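Local coordinates for ParB-C (Sulfolobus sp. NOB8H2, PDB 4RS7), which forms a histone-like C-terminal domain of an archaeal DNA-segregation protein, pairs with a second copy of itself and probably binds DNA, at residues A[4-9]-A[28-33]; A[14-17]-A[21-24]; A[54-59]-A[64-69]. All coordinates share one frame; numbering follows the deposited sequence.

Contact 1: residues A[4-9]-A[28-33]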
ATOM      1  N   GLU A   4      -6.664 -15.241 -17.299  1.00 28.39           N
ATOM      2  CA  GLU A   4      -5.512 -16.111 -17.126  1.00 27.86           C
ATOM      3  C   GLU A   4      -4.444 -15.437 -16.269  1.00 24.70           C
ATOM      4  O   GLU A   4      -3.806 -16.085 -15.442  1.00 22.01           O
ATOM      5  CB  GLU A   4      -4.934 -16.539 -18.472  1.00 29.07           C
ATOM      6  CG  GLU A   4      -4.480 -17.986 -18.480  1.00 41.09           C
ATOM      7  CD  GLU A   4      -5.543 -18.924 -17.928  1.00 49.93           C
ATOM      8  OE1 GLU A   4      -6.721 -18.791 -18.324  1.00 50.23           O
ATOM      9  OE2 GLU A   4      -5.204 -19.787 -17.088  1.00 51.73           O
ATOM     10  N   SER A   5      -4.251 -14.138 -16.472  1.00 24.24           N
ATOM     11  CA  SER A   5      -3.290 -13.387 -15.672  1.00 27.27           C
ATOM     12  C   SER A   5      -3.757 -13.342 -14.223  1.00 19.35           C
ATOM     13  O   SER A   5      -2.976 -13.574 -13.302  1.00 23.71           O
ATOM     14  CB  SER A   5      -3.120 -11.969 -16.215  1.00 26.40           C
ATOM     15  OG  SER A   5      -2.472 -11.981 -17.474  1.00 39.54           O
ATOM     16  N   LEU A   6      -5.041 -13.056 -14.037  1.00 17.41           N
ATOM     17  CA  LEU A   6      -5.632 -13.001 -12.704  1.00 21.93           C
ATOM     18  C   LEU A   6      -5.455 -14.323 -11.960  1.00 21.09           C
ATOM     19  O   LEU A   6      -5.061 -14.342 -10.793  1.00 20.06           O
ATOM     20  CB  LEU A   6      -7.116 -12.647 -12.796  1.00 15.91           C
ATOM     21  CG  LEU A   6      -7.866 -12.653 -11.463  1.00 22.37           C
ATOM     22  CD1 LEU A   6      -7.385 -11.507 -10.578  1.00 21.07           C
ATOM     23  CD2 LEU A   6      -9.368 -12.571 -11.685  1.00 20.59           C
ATOM     24  N   TYR A   7      -5.743 -15.429 -12.641  1.00 22.22           N
ATOM     25  CA  TYR A   7      -5.658 -16.749 -12.020  1.00 18.88           C
ATOM     26  C   TYR A   7      -4.237 -17.099 -11.592  1.00 24.08           C
ATOM     27  O   TYR A   7      -4.034 -17.729 -10.553  1.00 22.54           O
ATOM     28  CB  TYR A   7      -6.214 -17.822 -12.954  1.00 24.85           C
ATOM     29  CG  TYR A   7      -7.699 -17.692 -13.207  1.00 27.83           C
ATOM     30  CD1 TYR A   7      -8.270 -18.190 -14.370  1.00 29.47           C
ATOM     31  CD2 TYR A   7      -8.531 -17.074 -12.281  1.00 23.06           C
ATOM     32  CE1 TYR A   7      -9.627 -18.075 -14.607  1.00 27.94           C
ATOM     33  CE2 TYR A   7      -9.889 -16.955 -12.507  1.00 22.96           C
ATOM     34  CZ  TYR A   7     -10.430 -17.457 -13.674  1.00 32.68           C
ATOM     35  OH  TYR A   7     -11.780 -17.345 -13.910  1.00 23.47           O
ATOM     36  N   ARG A   8      -3.252 -16.704 -12.394  1.00 23.46           N
ATOM     37  CA  ARG A   8      -1.860 -16.938 -12.024  1.00 25.81           C
ATOM     38  C   ARG A   8      -1.482 -16.134 -10.786  1.00 24.66           C
ATOM     39  O   ARG A   8      -0.762 -16.623  -9.911  1.00 20.44           O
ATOM     40  CB  ARG A   8      -0.913 -16.611 -13.184  1.00 25.38           C
ATOM     41  CG  ARG A   8      -0.819 -17.712 -14.237  1.00 37.95           C
ATOM     42  CD  ARG A   8       0.283 -17.424 -15.250  1.00 40.77           C
ATOM     43  NE  ARG A   8       0.018 -16.204 -16.006  1.00 43.29           N
ATOM     44  CZ  ARG A   8      -0.606 -16.172 -17.180  1.00 50.21           C
ATOM     45  NH1 ARG A   8      -1.030 -17.298 -17.743  1.00 48.06           N
ATOM     46  NH2 ARG A   8      -0.803 -15.014 -17.796  1.00 41.23           N
ATOM     47  N   ALA A   9      -1.976 -14.902 -10.713  1.00 22.67           N
ATOM     48  CA  ALA A   9      -1.663 -14.020  -9.595  1.00 23.58           C
ATOM     49  C   ALA A   9      -2.474 -14.364  -8.349  1.00 23.88           C
ATOM     50  O   ALA A   9      -2.012 -14.158  -7.230  1.00 19.04           O
ATOM     51  CB  ALA A   9      -1.880 -12.566  -9.986  1.00 18.33           C
ATOM     52  N   GLU A  28     -14.290 -11.561 -13.667  1.00 26.19           N
ATOM     53  CA  GLU A  28     -14.012 -10.402 -14.513  1.00 27.92           C
ATOM     54  C   GLU A  28     -14.000  -9.117 -13.693  1.00 25.23           C
ATOM     55  O   GLU A  28     -13.186  -8.224 -13.932  1.00 25.04           O
ATOM     56  CB  GLU A  28     -15.039 -10.295 -15.646  1.00 28.83           C
ATOM     57  CG  GLU A  28     -14.963 -11.430 -16.656  1.00 40.52           C
ATOM     58  CD  GLU A  28     -15.950 -11.275 -17.801  1.00 40.41           C
ATOM     59  OE1 GLU A  28     -16.818 -10.378 -17.735  1.00 37.00           O
ATOM     60  OE2 GLU A  28     -15.854 -12.054 -18.771  1.00 57.11           O
ATOM     61  N   LYS A  29     -14.914  -9.031 -12.734  1.00 22.82           N
ATOM     62  CA  LYS A  29     -14.967  -7.902 -11.813  1.00 20.33           C
ATOM     63  C   LYS A  29     -13.714  -7.870 -10.946  1.00 24.78           C
ATOM     64  O   LYS A  29     -13.111  -6.817 -10.748  1.00 20.23           O
ATOM     65  CB  LYS A  29     -16.206  -8.000 -10.923  1.00 30.92           C
ATOM     66  CG  LYS A  29     -17.528  -7.860 -11.663  1.00 40.90           C
ATOM     67  CD  LYS A  29     -18.679  -8.395 -10.819  1.00 48.54           C
ATOM     68  CE  LYS A  29     -20.028  -7.944 -11.353  1.00 52.69           C
ATOM     69  NZ  LYS A  29     -20.258  -6.492 -11.108  1.00 51.28           N
ATOM     70  N   VAL A  30     -13.331  -9.035 -10.429  1.00 22.50           N
ATOM     71  CA  VAL A  30     -12.145  -9.164  -9.586  1.00 21.11           C
ATOM     72  C   VAL A  30     -10.890  -8.722 -10.334  1.00 18.37           C
ATOM     73  O   VAL A  30     -10.024  -8.056  -9.769  1.00 18.99           O
ATOM     74  CB  VAL A  30     -11.972 -10.613  -9.089  1.00 20.48           C
ATOM     75  CG1 VAL A  30     -10.666 -10.773  -8.323  1.00 15.54           C
ATOM     76  CG2 VAL A  30     -13.162 -11.024  -8.228  1.00 17.66           C
ATOM     77  N   TYR A  31     -10.795  -9.095 -11.607  1.00 17.65           N
ATOM     78  CA  TYR A  31      -9.682  -8.660 -12.442  1.00 18.96           C
ATOM     79  C   TYR A  31      -9.540  -7.142 -12.419  1.00 15.67           C
ATOM     80  O   TYR A  31      -8.457  -6.610 -12.186  1.00 21.23           O
ATOM     81  CB  TYR A  31      -9.873  -9.120 -13.889  1.00 25.40           C
ATOM     82  CG  TYR A  31      -8.854  -8.527 -14.833  1.00 20.35           C
ATOM     83  CD1 TYR A  31      -7.635  -9.155 -15.047  1.00 25.16           C
ATOM     84  CD2 TYR A  31      -9.101  -7.332 -15.497  1.00 22.79           C
ATOM     85  CE1 TYR A  31      -6.697  -8.620 -15.899  1.00 25.09           C
ATOM     86  CE2 TYR A  31      -8.163  -6.786 -16.355  1.00 27.05           C
ATOM     87  CZ  TYR A  31      -6.963  -7.438 -16.551  1.00 26.24           C
ATOM     88  OH  TYR A  31      -6.015  -6.909 -17.397  1.00 25.15           O
ATOM     89  N   GLU A  32     -10.642  -6.449 -12.672  1.00 19.68           N
ATOM     90  CA  GLU A  32     -10.620  -4.992 -12.754  1.00 26.88           C
ATOM     91  C   GLU A  32     -10.163  -4.350 -11.451  1.00 21.26           C
ATOM     92  O   GLU A  32      -9.388  -3.398 -11.459  1.00 19.00           O
ATOM     93  CB  GLU A  32     -11.989  -4.456 -13.175  1.00 26.73           C
ATOM     94  CG  GLU A  32     -12.406  -4.908 -14.568  1.00 39.67           C
ATOM     95  CD  GLU A  32     -11.475  -4.394 -15.657  1.00 44.54           C
ATOM     96  OE1 GLU A  32     -10.595  -3.560 -15.350  1.00 44.25           O
ATOM     97  OE2 GLU A  32     -11.624  -4.824 -16.820  1.00 35.05           O
ATOM     98  N   ILE A  33     -10.648  -4.886 -10.335  1.00 19.06           N
ATOM     99  CA  ILE A  33     -10.254  -4.412  -9.016  1.00 18.66           C
ATOM    100  C   ILE A  33      -8.776  -4.705  -8.742  1.00 15.68           C
ATOM    101  O   ILE A  33      -8.060  -3.860  -8.203  1.00 15.17           O
ATOM    102  CB  ILE A  33     -11.133  -5.049  -7.915  1.00 20.28           C
ATOM    103  CG1 ILE A  33     -12.603  -4.676  -8.123  1.00 18.03           C
ATOM    104  CG2 ILE A  33     -10.664  -4.620  -6.545  1.00 16.83           C
ATOM    105  CD1 ILE A  33     -12.872  -3.185  -8.041  1.00 16.81           C
TER
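Leu-6 packs against Val-30 and Tyr-31 where the short N-terminal helix 2-9 leans on the long helix 24-50 of this histone-like domain. Leu-6 and Tyr-31 mark the nearest backbone approach, with their CA atoms 5.9 Å apart, and no hydrogen bond crosses between the segments. Apolar contact therefore holds them together, over a modest 165 Å² of buried surface.

Leu-6 enters with both methyls. Its side chain meets Val-30 at about a right angle, and the fork of its branches spans a single methyl: Val-30 CG1 lies 4.0 Å from Leu-6 CD1 and equally 4.0 Å from Leu-6 CD2. The CD2 methyl also settles against the backbone of the next residue, 3.8 Å from Tyr-31 N, and stands 4.1 Å from Tyr-31 CB.

With its CG anti to the backbone N (chi1 172°), Tyr-31 carries its ring alongside the base of Leu-6. That ring offers an edge, not a face: Leu-6 CB sits near the ring plane, 4.2 Å from Tyr-31 CD1. The hydroxyl at the far end is hydrogen-bonded to Arg-35 NE, one turn further along the same helix, which ties down the end of the ring.

Trp-34 extends the apolar surface under Leu-6, and Met-73 of the second subunit packs on Val-30, so the patch continues into the dimer interface. Leucine and valine branches interlocked beside a tyrosine edge thus dock an N-terminal helix onto the long central helix of the histone-like fold.

Contact 2: residues A[14-17]-A[21-24]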
ATOM      1  N   LYS A  14      -8.973 -18.441  -8.664  1.00 15.69           N
ATOM      2  CA  LYS A  14      -9.050 -19.559  -9.598  1.00 21.36           C
ATOM      3  C   LYS A  14      -9.800 -20.731  -8.969  1.00 19.04           C
ATOM      4  O   LYS A  14     -10.700 -21.312  -9.583  1.00 20.38           O
ATOM      5  CB  LYS A  14      -7.644 -19.995 -10.015  1.00 20.35           C
ATOM      6  CG  LYS A  14      -7.605 -21.266 -10.853  1.00 25.18           C
ATOM      7  CD  LYS A  14      -6.209 -21.532 -11.389  1.00 28.45           C
ATOM      8  CE  LYS A  14      -6.139 -22.873 -12.095  1.00 31.87           C
ATOM      9  NZ  LYS A  14      -7.298 -23.056 -13.000  1.00 35.24           N
ATOM     10  N   LYS A  15      -9.424 -21.072  -7.741  1.00 14.63           N
ATOM     11  CA  LYS A  15     -10.051 -22.177  -7.028  1.00 16.46           C
ATOM     12  C   LYS A  15     -11.553 -21.946  -6.839  1.00 18.31           C
ATOM     13  O   LYS A  15     -12.360 -22.834  -7.103  1.00 18.61           O
ATOM     14  CB  LYS A  15      -9.354 -22.404  -5.683  1.00 17.07           C
ATOM     15  CG  LYS A  15     -10.017 -23.442  -4.789  1.00 17.65           C
ATOM     16  CD  LYS A  15      -9.141 -23.750  -3.578  1.00 28.55           C
ATOM     17  CE  LYS A  15      -9.805 -24.759  -2.653  1.00 29.32           C
ATOM     18  NZ  LYS A  15      -8.817 -25.447  -1.779  1.00 29.15           N
ATOM     19  N   LEU A  16     -11.927 -20.751  -6.393  1.00 17.85           N
ATOM     20  CA  LEU A  16     -13.335 -20.430  -6.182  1.00 20.82           C
ATOM     21  C   LEU A  16     -14.156 -20.585  -7.464  1.00 20.75           C
ATOM     22  O   LEU A  16     -15.276 -21.089  -7.431  1.00 21.00           O
ATOM     23  CB  LEU A  16     -13.500 -19.024  -5.593  1.00 18.55           C
ATOM     24  CG  LEU A  16     -13.061 -18.848  -4.134  1.00 25.90           C
ATOM     25  CD1 LEU A  16     -13.110 -17.383  -3.710  1.00 24.13           C
ATOM     26  CD2 LEU A  16     -13.906 -19.708  -3.198  1.00 19.71           C
ATOM     27  N   VAL A  17     -13.604 -20.152  -8.593  1.00 17.03           N
ATOM     28  CA  VAL A  17     -14.285 -20.328  -9.874  1.00 22.31           C
ATOM     29  C   VAL A  17     -14.385 -21.814 -10.237  1.00 23.75           C
ATOM     30  O   VAL A  17     -15.453 -22.297 -10.618  1.00 22.45           O
ATOM     31  CB  VAL A  17     -13.576 -19.570 -11.013  1.00 19.48           C
ATOM     32  CG1 VAL A  17     -14.153 -19.969 -12.365  1.00 24.07           C
ATOM     33  CG2 VAL A  17     -13.680 -18.063 -10.802  1.00 17.05           C
ATOM     34  N   LYS A  21     -18.151 -21.628  -7.159  1.00 24.31           N
ATOM     35  CA  LYS A  21     -18.678 -20.626  -6.224  1.00 22.27           C
ATOM     36  C   LYS A  21     -18.647 -19.207  -6.794  1.00 29.93           C
ATOM     37  O   LYS A  21     -19.482 -18.369  -6.450  1.00 25.62           O
ATOM     38  CB  LYS A  21     -17.915 -20.665  -4.895  1.00 26.69           C
ATOM     39  CG  LYS A  21     -17.995 -21.998  -4.173  1.00 25.05           C
ATOM     40  CD  LYS A  21     -17.038 -22.044  -2.995  1.00 32.26           C
ATOM     41  CE  LYS A  21     -16.983 -23.437  -2.383  1.00 28.33           C
ATOM     42  NZ  LYS A  21     -15.827 -23.587  -1.450  1.00 30.47           N
ATOM     43  N   LEU A  22     -17.670 -18.936  -7.650  1.00 26.83           N
ATOM     44  CA  LEU A  22     -17.595 -17.645  -8.319  1.00 27.80           C
ATOM     45  C   LEU A  22     -17.806 -17.824  -9.812  1.00 25.39           C
ATOM     46  O   LEU A  22     -17.197 -18.696 -10.431  1.00 24.77           O
ATOM     47  CB  LEU A  22     -16.245 -16.969  -8.055  1.00 25.75           C
ATOM     48  CG  LEU A  22     -16.071 -16.286  -6.700  1.00 32.55           C
ATOM     49  CD1 LEU A  22     -14.653 -15.747  -6.535  1.00 27.13           C
ATOM     50  CD2 LEU A  22     -17.095 -15.172  -6.532  1.00 32.31           C
ATOM     51  N   THR A  23     -18.672 -17.001 -10.390  1.00 23.31           N
ATOM     52  CA  THR A  23     -18.922 -17.065 -11.822  1.00 28.30           C
ATOM     53  C   THR A  23     -17.787 -16.386 -12.575  1.00 33.11           C
ATOM     54  O   THR A  23     -16.996 -15.638 -11.991  1.00 28.70           O
ATOM     55  CB  THR A  23     -20.251 -16.386 -12.198  1.00 32.16           C
ATOM     56  OG1 THR A  23     -20.082 -14.963 -12.193  1.00 31.46           O
ATOM     57  CG2 THR A  23     -21.351 -16.775 -11.215  1.00 30.18           C
ATOM     58  N   GLU A  24     -17.713 -16.644 -13.874  1.00 23.73           N
ATOM     59  CA  GLU A  24     -16.685 -16.043 -14.708  1.00 30.36           C
ATOM     60  C   GLU A  24     -16.839 -14.525 -14.758  1.00 32.12           C
ATOM     61  O   GLU A  24     -15.848 -13.797 -14.729  1.00 35.07           O
ATOM     62  CB  GLU A  24     -16.712 -16.646 -16.115  1.00 42.08           C
ATOM     63  CG  GLU A  24     -15.577 -16.187 -17.016  1.00 41.67           C
ATOM     64  CD  GLU A  24     -15.500 -16.985 -18.305  1.00 60.14           C
ATOM     65  OE1 GLU A  24     -15.206 -18.198 -18.235  1.00 57.11           O
ATOM     66  OE2 GLU A  24     -15.736 -16.401 -19.385  1.00 60.27           O
TER
HETATM   67  O   HOH W   1     -17.739 -21.258 -12.047  1.00 32.84           O
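Leu-16 O receives two backbone donors from the chain that turns back past the helix end. Lys-21 N reaches this oxygen at 2.9 Å, nearly in line with the carbonyl bond (C=O...N angle 166°). Leu-22 N approaches the same oxygen at 3.2 Å from above the carbonyl plane, 63° out of it, so one oxygen takes both N-H groups near the end of the helix, where the regular bonding pattern breaks off.

Next to these bonds the side chains close up. Leu-22 CD1 presses on Leu-16 CB at 3.6 Å and also touches the CD1 methyl of Leu-16. This follows from chi1 of -78°, which sets Leu-22 CG anti to its own carbonyl carbon and places CD1 against Leu-16 CB. Lys-21 CD touches the other methyl, Leu-16 CD2. Val-17 crosses Leu-22 at about a right angle, its CG2 3.9 Å from Leu-22 CB. The backbones approach here too: Val-17 CA makes a CA-H...O contact of 3.4 Å with Leu-22 O. A water adds a bridge, donating to Val-17 O at 2.9 Å and to Leu-22 O at 3.1 Å.

Further out, the ammonium group of Lys-21 pairs with Glu-19 in a salt bridge. Ile-59 of the second subunit packs on Lys-21 and Leu-22, and Leu-56 of that subunit on Leu-16. Thr-23 OG1 accepts from Asp-26 N in the first turn of helix 24-50.

The bond from Lys-21 N back to Leu-16 O, five residues earlier, with apolar contact between the same two side chains, is consistent with a Schellman motif ending helix 11-18; Thr-23 then serves as the N-cap of helix 24-50.

Contact 3: residues A[54-59]-A[64-69]; sequences LLLKRI and KEREEI
Bends in two long side chains bring Lys-57 and Arg-66 together: Lys-57 folds at chi2 (84°) and again at chi3, while Arg-66, extended at chi2, turns at chi3 (-44°). The two chains cross at about a right angle, and Lys-57 lies over one face of the guanidinium, with its CD 3.3 Å from Arg-66 CZ. Beyond that methylene, Lys-57 NZ stands 3.2 Å from Arg-66 NH2 and as near to Arg-66 NE. Both groups are donors, so no hydrogen bond links them; Asp-53 probably accounts for their closeness: its OD2 forms a salt bridge with Lys-57 NZ and its OD1 forms one with Arg-66 NE. The shared anion probably offsets the closeness of the two positive charges.

Closer to the backbone the contact is apolar. The CG methylene of Arg-66 rests 3.6 Å from Leu-56 CB, at the point where the CA atoms of these two residues come within 6.6 Å. Ile-69, about one turn beyond Arg-66, meets Leu-56 tip to tip, CD1 to CD1 at 3.8 Å. Trp-48 and Leu-61 touch both of these side chains, and Met-10 of the second subunit packs on Ile-69.

With an alanine in place of Arg-66, Asp-53 would probably lose a positive partner, and the Lys-57 chain the flat surface it lies on, leaving its end freer to turn.

The axes of the short helical segments run 10.3 Å apart at 143°, roughly antiparallel. With only a brief connection between them, helices 52-58 and 63-74 make a helical hairpin at one end of the histone-like domain.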
ATOM      1  N   LEU A  54      13.328  13.473  -2.549  1.00 19.63           N
ATOM      2  CA  LEU A  54      14.121  14.599  -3.030  1.00 20.40           C
ATOM      3  C   LEU A  54      14.924  15.188  -1.880  1.00 23.86           C
ATOM      4  O   LEU A  54      16.115  15.468  -2.014  1.00 25.30           O
ATOM      5  CB  LEU A  54      13.226  15.671  -3.652  1.00 20.45           C
ATOM      6  CG  LEU A  54      12.417  15.251  -4.881  1.00 22.81           C
ATOM      7  CD1 LEU A  54      11.508  16.389  -5.327  1.00 24.24           C
ATOM      8  CD2 LEU A  54      13.332  14.810  -6.012  1.00 22.74           C
ATOM      9  N   LEU A  55      14.258  15.371  -0.748  1.00 22.43           N
ATOM     10  CA  LEU A  55      14.908  15.856   0.460  1.00 27.80           C
ATOM     11  C   LEU A  55      16.121  14.998   0.833  1.00 25.22           C
ATOM     12  O   LEU A  55      17.211  15.519   1.060  1.00 26.07           O
ATOM     13  CB  LEU A  55      13.903  15.898   1.615  1.00 21.76           C
ATOM     14  CG  LEU A  55      14.422  16.285   2.997  1.00 28.78           C
ATOM     15  CD1 LEU A  55      14.924  17.723   3.001  1.00 25.14           C
ATOM     16  CD2 LEU A  55      13.330  16.088   4.035  1.00 28.60           C
ATOM     17  N   LEU A  56      15.930  13.684   0.883  1.00 21.88           N
ATOM     18  CA  LEU A  56      17.006  12.778   1.276  1.00 23.23           C
ATOM     19  C   LEU A  56      18.121  12.734   0.234  1.00 27.44           C
ATOM     20  O   LEU A  56      19.286  12.526   0.568  1.00 24.08           O
ATOM     21  CB  LEU A  56      16.461  11.377   1.538  1.00 19.67           C
ATOM     22  CG  LEU A  56      15.382  11.312   2.619  1.00 18.55           C
ATOM     23  CD1 LEU A  56      14.830   9.904   2.737  1.00 14.76           C
ATOM     24  CD2 LEU A  56      15.938  11.791   3.954  1.00 21.40           C
ATOM     25  N   LYS A  57      17.758  12.936  -1.028  1.00 25.87           N
ATOM     26  CA  LYS A  57      18.740  12.996  -2.101  1.00 23.67           C
ATOM     27  C   LYS A  57      19.689  14.154  -1.854  1.00 28.61           C
ATOM     28  O   LYS A  57      20.906  14.011  -1.971  1.00 34.00           O
ATOM     29  CB  LYS A  57      18.043  13.225  -3.440  1.00 24.48           C
ATOM     30  CG  LYS A  57      18.393  12.238  -4.513  1.00 36.39           C
ATOM     31  CD  LYS A  57      17.531  11.022  -4.366  1.00 40.97           C
ATOM     32  CE  LYS A  57      17.143  10.438  -5.703  1.00 39.95           C
ATOM     33  NZ  LYS A  57      16.474   9.151  -5.454  1.00 50.22           N
ATOM     34  N   ARG A  58      19.116  15.306  -1.520  1.00 26.65           N
ATOM     35  CA  ARG A  58      19.881  16.530  -1.333  1.00 29.60           C
ATOM     36  C   ARG A  58      20.934  16.393  -0.245  1.00 34.31           C
ATOM     37  O   ARG A  58      22.007  16.982  -0.333  1.00 32.97           O
ATOM     38  CB  ARG A  58      18.946  17.700  -1.013  1.00 25.94           C
ATOM     39  CG  ARG A  58      17.916  17.995  -2.090  1.00 38.26           C
ATOM     40  CD  ARG A  58      17.122  19.242  -1.765  1.00 46.88           C
ATOM     41  NE  ARG A  58      15.788  19.216  -2.360  1.00 49.03           N
ATOM     42  CZ  ARG A  58      14.665  19.459  -1.694  1.00 44.33           C
ATOM     43  NH1 ARG A  58      14.706  19.763  -0.406  1.00 41.08           N
ATOM     44  NH2 ARG A  58      13.500  19.405  -2.323  1.00 47.41           N
ATOM     45  N   ILE A  59      20.625  15.611   0.783  1.00 31.98           N
ATOM     46  CA  ILE A  59      21.541  15.462   1.908  1.00 34.01           C
ATOM     47  C   ILE A  59      22.497  14.281   1.740  1.00 35.27           C
ATOM     48  O   ILE A  59      23.269  13.967   2.644  1.00 48.15           O
ATOM     49  CB  ILE A  59      20.805  15.380   3.256  1.00 26.06           C
ATOM     50  CG1 ILE A  59      19.970  14.106   3.339  1.00 31.73           C
ATOM     51  CG2 ILE A  59      19.926  16.601   3.448  1.00 30.00           C
ATOM     52  CD1 ILE A  59      19.280  13.929   4.676  1.00 22.82           C
ATOM     53  N   LYS A  64      19.792   2.952  -1.534  1.00 23.17           N
ATOM     54  CA  LYS A  64      19.441   1.906  -0.580  1.00 30.24           C
ATOM     55  C   LYS A  64      19.012   2.502   0.754  1.00 21.69           C
ATOM     56  O   LYS A  64      18.061   2.035   1.373  1.00 21.52           O
ATOM     57  CB  LYS A  64      20.609   0.936  -0.380  1.00 25.68           C
ATOM     58  CG  LYS A  64      20.337  -0.158   0.645  1.00 31.27           C
ATOM     59  CD  LYS A  64      19.047  -0.906   0.332  1.00 38.58           C
ATOM     60  CE  LYS A  64      18.804  -2.025   1.339  1.00 39.66           C
ATOM     61  NZ  LYS A  64      17.626  -2.854   0.962  1.00 47.27           N
ATOM     62  N   GLU A  65      19.722   3.536   1.185  1.00 21.39           N
ATOM     63  CA  GLU A  65      19.417   4.218   2.438  1.00 23.05           C
ATOM     64  C   GLU A  65      18.059   4.914   2.373  1.00 22.79           C
ATOM     65  O   GLU A  65      17.302   4.908   3.339  1.00 16.93           O
ATOM     66  CB  GLU A  65      20.515   5.226   2.780  1.00 26.50           C
ATOM     67  CG  GLU A  65      21.849   4.570   3.123  1.00 28.89           C
ATOM     68  CD  GLU A  65      23.019   5.533   3.052  1.00 37.20           C
ATOM     69  OE1 GLU A  65      22.839   6.670   2.560  1.00 28.40           O
ATOM     70  OE2 GLU A  65      24.126   5.148   3.485  1.00 39.60           O
ATOM     71  N   ARG A  66      17.749   5.513   1.230  1.00 18.53           N
ATOM     72  CA  ARG A  66      16.468   6.191   1.069  1.00 21.22           C
ATOM     73  C   ARG A  66      15.321   5.195   1.042  1.00 18.30           C
ATOM     74  O   ARG A  66      14.261   5.451   1.608  1.00 16.27           O
ATOM     75  CB  ARG A  66      16.455   7.037  -0.198  1.00 20.85           C
ATOM     76  CG  ARG A  66      17.263   8.315  -0.085  1.00 22.62           C
ATOM     77  CD  ARG A  66      17.279   9.059  -1.418  1.00 24.81           C
ATOM     78  NE  ARG A  66      17.515   8.163  -2.547  1.00 33.14           N
ATOM     79  CZ  ARG A  66      18.661   8.098  -3.214  1.00 37.32           C
ATOM     80  NH1 ARG A  66      19.665   8.882  -2.866  1.00 38.65           N
ATOM     81  NH2 ARG A  66      18.803   7.263  -4.232  1.00 46.74           N
ATOM     82  N   GLU A  67      15.542   4.061   0.384  1.00 14.76           N
ATOM     83  CA  GLU A  67      14.538   3.010   0.300  1.00 18.04           C
ATOM     84  C   GLU A  67      14.215   2.447   1.680  1.00 16.39           C
ATOM     85  O   GLU A  67      13.065   2.130   1.975  1.00 15.22           O
ATOM     86  CB  GLU A  67      15.009   1.894  -0.640  1.00 22.01           C
ATOM     87  CG  GLU A  67      14.220   0.605  -0.527  1.00 23.17           C
ATOM     88  CD  GLU A  67      14.643  -0.436  -1.554  1.00 36.42           C
ATOM     89  OE1 GLU A  67      14.871  -0.067  -2.727  1.00 31.37           O
ATOM     90  OE2 GLU A  67      14.753  -1.622  -1.185  1.00 30.31           O
ATOM     91  N   GLU A  68      15.237   2.319   2.523  1.00 18.86           N
ATOM     92  CA  GLU A  68      15.043   1.845   3.886  1.00 17.96           C
ATOM     93  C   GLU A  68      14.128   2.787   4.656  1.00 16.71           C
ATOM     94  O   GLU A  68      13.274   2.354   5.429  1.00 13.44           O
ATOM     95  CB  GLU A  68      16.390   1.713   4.602  1.00 25.91           C
ATOM     96  CG  GLU A  68      17.249   0.584   4.061  1.00 25.60           C
ATOM     97  CD  GLU A  68      18.640   0.546   4.664  1.00 37.35           C
ATOM     98  OE1 GLU A  68      19.008   1.486   5.402  1.00 47.34           O
ATOM     99  OE2 GLU A  68      19.368  -0.434   4.396  1.00 46.22           O
ATOM    100  N   ILE A  69      14.311   4.083   4.440  1.00 11.76           N
ATOM    101  CA  ILE A  69      13.482   5.077   5.101  1.00 13.43           C
ATOM    102  C   ILE A  69      12.030   5.018   4.610  1.00 13.24           C
ATOM    103  O   ILE A  69      11.097   5.126   5.407  1.00 11.45           O
ATOM    104  CB  ILE A  69      14.091   6.491   4.968  1.00 13.68           C
ATOM    105  CG1 ILE A  69      15.403   6.553   5.765  1.00 14.86           C
ATOM    106  CG2 ILE A  69      13.115   7.548   5.471  1.00 15.54           C
ATOM    107  CD1 ILE A  69      16.094   7.896   5.733  1.00 20.50           C
TER

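In the fold
Contacts 1 and 2 are neighbours, their centres 11 Å apart, and Tyr-7 of helix 2-9 joins them by packing on Lys-14 and Val-17. Both involve the start of the long helix 24-50: contact 1 docks against its side, contact 2 lies in the turn leading into it. Contact 3 lies beyond its other end, on the opposite side of the chain's centre and about 30 Å from contact 2 at the nearest atoms. Yet the dimer reunites the ends, since residues of contact 2 meet contact 3 of the second subunit. Contact 1 is buried and apolar, contact 2 partly buried and backbone-bonded; contact 3 is buried at its leucine and isoleucine, with a lysine-arginine pair beside an aspartate.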